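Side-chain contacts in catechol O-methyltransferase (Niastella koreensis, PDB 7CVW), which catalyses transfer of a methyl group from S-adenosyl-L-methionine to either hydroxyl of catechol-like compounds, with magnesium as its preferred metal, and forms a homodimer: residues N3-F6 against E7-H11; N166-D170 against G171-D175. All blocks are in the same frame, centred on the assembly; numbering follows the deposited sequence.

Interaction 1: residues N3-F6 against E7-H11; sequences NQIF and ESVDH
Ser8 doubles back on Gln4, one helical turn earlier, and the pair illustrates how a hydroxyl in a helix can share a carbonyl with its own amide. Among the backbone bonds, Ser8 N reaches Gln4 O at 2.9 Å, and the same pattern continues from Val9 N to Ile5 O and from Asp10 N to Phe6 O. The turn before them is looser: the bond from Glu7 N to Asn3 O is weak.

Side chains add the second layer of polar contact. With OG anti to its carbonyl carbon (chi1 -64°), Ser8 turns the hydroxyl back along the helix, and OG donates to Gln4 O over 3.2 Å. Gln4 O thus accepts from both N and OG of Ser8, the second bond being the longer and coming from well above the carbonyl plane. The Gln4 chain is bent at chi2 (69°), and its NE2 lies 3.2 Å from Ser8 OG. Glu7 extends across this amide at about a right angle, its carboxylate plane 85° from the amide plane, and OE1 stays 3.7 Å from Gln4 NE2. Asp10, one turn beyond Phe6, directs its carboxylate to Asn44 and to the backbone N of Val209.

Apolar contact is slighter. Ile5 CD1 lies 4.2 Å from Val9 CG2, while Ile5 CG2 sits over the centre of one face of the Phe6 ring. Tyr212 of the second subunit meets that ring edge-to-face, and Leu174 of the same subunit packs on Ile5 and Ser8.

The chemistry implies a helix start of two characters: a polar strip of Gln4, Glu7 and Ser8, where the hydroxyl supplements main-chain bonding, and an apolar strip of Ile5, Phe6 and Val9 that meets the second subunit, with Ser8 at the border because it touches Leu174 of that subunit as well.

Interaction 2: residues N166-D170 against G171-D175; sequences NVIRD and GKVLD. With MG (magnesium ion), chain C.
Three successive residues, Arg169, Asp170 and Gly171, hold positive phi angles, a rare run at which the chain turns and Lys172 N meets Arg169 O. That bond spans 3.0 Å and comes from well above the carbonyl plane, whereas the one from Gly171 N to Ile168 O is weak and bent. The last of the three positive phi values, 84°, falls on the glycine, for which such angles are easy.

The lysine chain curls over the same carbonyl oxygen: bent at chi3 (-82°), it brings CE back to 3.4 Å from Arg169 O, and its ammonium goes on to a salt bridge with Glu180. Val173 straddles two carbonyls, CG1 lying 3.4 Å from Val167 O and CG2 3.6 Å from Ile168 O. The CG2 methyl also meets Ile168 CD1 at 4.1 Å, and Val173 packs in addition on Ala186 of helix 181-195.

At the start of the segment, Asn166 OD1 binds magnesium at 2.4 Å, together with two waters, Asp139 and Asp165. Asp213 accepts from Asn166 ND2 and Lys142 donates to OD1, which together would hold the amide with its oxygen toward the metal. From here the chain runs into the turn; Asp139, Asp165 and Asn166 themselves form the magnesium site typical of cation-dependent O-methyltransferases with a Rossmann-like fold.

Followed from the N terminus, interaction 1 comes first, inside the opening turns of helix 4-17, and closes no loop larger than a helical turn. Interaction 2 arrives far later, where strand 160-165 gives way to the loop leading to helix 181-195, and it closes a short turn there. The two lie in series, neither nested nor crossing, with centres about 20 Å apart and nearest atoms about 8 Å apart within one chain. Their relation runs through the dimer: Leu174 of one subunit packs on residues 3-11 of the other, and Ile168 meets Val9 of its partner, joining the N-terminal helix to the loop beyond the metal-binding strand end.

Interaction 1: residues N3-F6 against E7-H11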
loop_
_atom_site.group_PDB
_atom_site.type_symbol
_atom_site.label_atom_id
_atom_site.label_comp_id
_atom_site.label_asym_id
_atom_site.label_seq_id
_atom_site.Cartn_x
_atom_site.Cartn_y
_atom_site.Cartn_z
ATOM N N ASN A 3 -17.899 10.638 -0.057
ATOM C CA ASN A 3 -19.360 10.336 0.030
ATOM C C ASN A 3 -19.588 9.267 1.112
ATOM O O ASN A 3 -18.586 8.696 1.694
ATOM C CB ASN A 3 -19.954 9.979 -1.349
ATOM C CG ASN A 3 -21.135 9.024 -1.313
ATOM O OD1 ASN A 3 -22.026 9.141 -0.475
ATOM N ND2 ASN A 3 -21.166 8.068 -2.229
ATOM N N GLN A 4 -20.875 9.053 1.398
ATOM C CA GLN A 4 -21.397 8.071 2.370
ATOM C C GLN A 4 -20.839 6.677 2.071
ATOM O O GLN A 4 -20.495 6.020 3.038
ATOM C CB GLN A 4 -22.924 8.065 2.365
ATOM C CG GLN A 4 -23.512 7.094 3.379
ATOM C CD GLN A 4 -23.275 7.537 4.805
ATOM O OE1 GLN A 4 -23.988 8.398 5.329
ATOM N NE2 GLN A 4 -22.275 6.951 5.453
ATOM N N ILE A 5 -20.804 6.215 0.815
ATOM C CA ILE A 5 -20.396 4.802 0.533
ATOM C C ILE A 5 -18.970 4.611 1.053
ATOM O O ILE A 5 -18.701 3.568 1.680
ATOM C CB ILE A 5 -20.494 4.365 -0.945
ATOM C CG1 ILE A 5 -20.317 2.852 -1.114
ATOM C CG2 ILE A 5 -19.489 5.104 -1.818
ATOM C CD1 ILE A 5 -21.322 2.000 -0.403
ATOM N N PHE A 6 -18.066 5.556 0.787
ATOM C CA PHE A 6 -16.651 5.374 1.208
ATOM C C PHE A 6 -16.551 5.306 2.734
ATOM O O PHE A 6 -15.768 4.502 3.271
ATOM C CB PHE A 6 -15.739 6.457 0.642
ATOM C CG PHE A 6 -15.860 6.587 -0.850
ATOM C CD1 PHE A 6 -15.622 5.507 -1.687
ATOM C CD2 PHE A 6 -16.219 7.798 -1.414
ATOM C CE1 PHE A 6 -15.744 5.641 -3.060
ATOM C CE2 PHE A 6 -16.372 7.920 -2.787
ATOM C CZ PHE A 6 -16.098 6.850 -3.606
ATOM N N GLU A 7 -17.330 6.123 3.443
ATOM C CA GLU A 7 -17.349 6.085 4.923
ATOM C C GLU A 7 -17.925 4.739 5.374
ATOM O O GLU A 7 -17.334 4.109 6.250
ATOM C CB GLU A 7 -18.190 7.238 5.463
ATOM C CG GLU A 7 -17.667 8.598 5.061
ATOM C CD GLU A 7 -18.569 9.752 5.476
ATOM O OE1 GLU A 7 -19.623 9.465 6.098
ATOM O OE2 GLU A 7 -18.214 10.937 5.173
ATOM N N SER A 8 -19.044 4.305 4.802
ATOM C CA SER A 8 -19.676 3.023 5.214
ATOM C C SER A 8 -18.695 1.874 4.992
ATOM O O SER A 8 -18.560 0.987 5.864
ATOM C CB SER A 8 -20.954 2.798 4.476
ATOM O OG SER A 8 -21.875 3.814 4.822
ATOM N N VAL A 9 -18.027 1.861 3.844
ATOM C CA VAL A 9 -17.047 0.784 3.548
ATOM C C VAL A 9 -15.864 0.874 4.521
ATOM O O VAL A 9 -15.373 -0.175 4.967
ATOM C CB VAL A 9 -16.608 0.784 2.074
ATOM C CG1 VAL A 9 -15.396 -0.097 1.853
ATOM C CG2 VAL A 9 -17.761 0.324 1.194
ATOM N N ASP A 10 -15.414 2.087 4.851
ATOM C CA ASP A 10 -14.287 2.233 5.809
ATOM C C ASP A 10 -14.699 1.609 7.153
ATOM O O ASP A 10 -13.888 0.915 7.748
ATOM C CB ASP A 10 -13.824 3.685 5.956
ATOM C CG ASP A 10 -12.301 3.886 5.904
ATOM O OD1 ASP A 10 -11.586 3.014 5.382
ATOM O OD2 ASP A 10 -11.855 4.950 6.329
ATOM N N HIS A 11 -15.935 1.813 7.608
ATOM C CA HIS A 11 -16.414 1.259 8.899
ATOM C C HIS A 11 -16.467 -0.270 8.829
ATOM O O HIS A 11 -16.080 -0.923 9.784
ATOM C CB HIS A 11 -17.788 1.836 9.258
ATOM C CG HIS A 11 -17.760 3.171 9.911
ATOM N ND1 HIS A 11 -17.049 4.244 9.418
ATOM C CD2 HIS A 11 -18.401 3.625 11.013
ATOM C CE1 HIS A 11 -17.247 5.305 10.181
ATOM N NE2 HIS A 11 -18.069 4.948 11.171
#

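Interaction 2: residues N166-D170 against G171-D175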
loop_
_atom_site.group_PDB
_atom_site.type_symbol
_atom_site.label_atom_id
_atom_site.label_comp_id
_atom_site.label_asym_id
_atom_site.label_seq_id
_atom_site.Cartn_x
_atom_site.Cartn_y
_atom_site.Cartn_z
ATOM N N ASN A 166 -1.449 13.144 2.125
ATOM C CA ASN A 166 -2.218 14.357 1.720
ATOM C C ASN A 166 -1.656 14.957 0.426
ATOM O O ASN A 166 -1.474 16.187 0.339
ATOM C CB ASN A 166 -2.248 15.416 2.826
ATOM C CG ASN A 166 -2.678 14.855 4.171
ATOM O OD1 ASN A 166 -1.899 14.893 5.120
ATOM N ND2 ASN A 166 -3.888 14.323 4.256
ATOM N N VAL A 167 -1.443 14.130 -0.595
ATOM C CA VAL A 167 -0.843 14.601 -1.876
ATOM C C VAL A 167 -1.885 14.682 -3.005
ATOM O O VAL A 167 -1.450 15.022 -4.105
ATOM C CB VAL A 167 0.373 13.752 -2.274
ATOM C CG1 VAL A 167 1.483 13.857 -1.232
ATOM C CG2 VAL A 167 -0.008 12.319 -2.575
ATOM N N ILE A 168 -3.182 14.486 -2.747
ATOM C CA ILE A 168 -4.259 14.541 -3.785
ATOM C C ILE A 168 -5.302 15.620 -3.456
ATOM O O ILE A 168 -5.782 16.277 -4.389
ATOM C CB ILE A 168 -4.887 13.147 -3.998
ATOM C CG1 ILE A 168 -3.886 12.183 -4.642
ATOM C CG2 ILE A 168 -6.163 13.226 -4.818
ATOM C CD1 ILE A 168 -3.281 12.651 -5.953
ATOM N N ARG A 169 -5.660 15.816 -2.187
ATOM C CA ARG A 169 -6.495 16.956 -1.710
ATOM C C ARG A 169 -7.786 17.058 -2.532
ATOM O O ARG A 169 -8.053 18.110 -3.121
ATOM C CB ARG A 169 -5.730 18.283 -1.773
ATOM C CG ARG A 169 -4.324 18.273 -1.199
ATOM C CD ARG A 169 -4.191 17.664 0.170
ATOM N NE ARG A 169 -5.091 18.177 1.185
ATOM C CZ ARG A 169 -4.728 18.740 2.338
ATOM N NH1 ARG A 169 -5.666 19.114 3.186
ATOM N NH2 ARG A 169 -3.457 18.877 2.670
ATOM N N ASP A 170 -8.566 15.985 -2.567
ATOM C CA ASP A 170 -9.932 15.965 -3.145
ATOM C C ASP A 170 -9.824 16.199 -4.656
ATOM O O ASP A 170 -10.814 16.614 -5.235
ATOM C CB ASP A 170 -10.833 17.006 -2.474
ATOM C CG ASP A 170 -12.325 16.712 -2.539
ATOM O OD1 ASP A 170 -12.673 15.541 -2.664
ATOM O OD2 ASP A 170 -13.127 17.685 -2.480
ATOM N N GLY A 171 -8.659 15.936 -5.262
ATOM C CA GLY A 171 -8.428 16.085 -6.711
ATOM C C GLY A 171 -8.084 17.511 -7.095
ATOM O O GLY A 171 -7.966 17.777 -8.291
ATOM N N LYS A 172 -7.923 18.402 -6.122
ATOM C CA LYS A 172 -7.602 19.835 -6.379
ATOM C C LYS A 172 -6.188 19.949 -6.955
ATOM O O LYS A 172 -5.873 21.000 -7.512
ATOM C CB LYS A 172 -7.757 20.664 -5.103
ATOM C CG LYS A 172 -9.214 20.855 -4.691
ATOM C CD LYS A 172 -9.394 21.829 -3.566
ATOM C CE LYS A 172 -9.148 21.205 -2.217
ATOM N NZ LYS A 172 -9.676 22.070 -1.131
ATOM N N VAL A 173 -5.339 18.937 -6.801
ATOM C CA VAL A 173 -3.979 18.963 -7.404
ATOM C C VAL A 173 -4.099 19.041 -8.938
ATOM O O VAL A 173 -3.077 19.317 -9.568
ATOM C CB VAL A 173 -3.084 17.783 -6.982
ATOM C CG1 VAL A 173 -2.684 17.883 -5.520
ATOM C CG2 VAL A 173 -3.739 16.448 -7.316
ATOM N N LEU A 174 -5.256 18.729 -9.526
ATOM C CA LEU A 174 -5.439 18.865 -11.000
ATOM C C LEU A 174 -5.518 20.345 -11.397
ATOM O O LEU A 174 -5.343 20.660 -12.578
ATOM C CB LEU A 174 -6.714 18.141 -11.422
ATOM C CG LEU A 174 -6.692 16.622 -11.285
ATOM C CD1 LEU A 174 -7.930 16.045 -11.925
ATOM C CD2 LEU A 174 -5.448 16.027 -11.924
ATOM N N ASP A 175 -5.804 21.240 -10.464
ATOM C CA ASP A 175 -5.979 22.691 -10.750
ATOM C C ASP A 175 -4.620 23.393 -10.668
ATOM O O ASP A 175 -4.169 23.740 -9.541
ATOM C CB ASP A 175 -6.982 23.320 -9.783
ATOM C CG ASP A 175 -7.234 24.803 -10.028
ATOM O OD1 ASP A 175 -6.636 25.373 -10.967
ATOM O OD2 ASP A 175 -8.023 25.363 -9.275
HETATM MG MG MG C . -1.998 13.812 7.285
HETATM O O HOH W 1 -2.974 12.689 9.147
HETATM O O HOH W 2 -1.729 16.127 8.190
#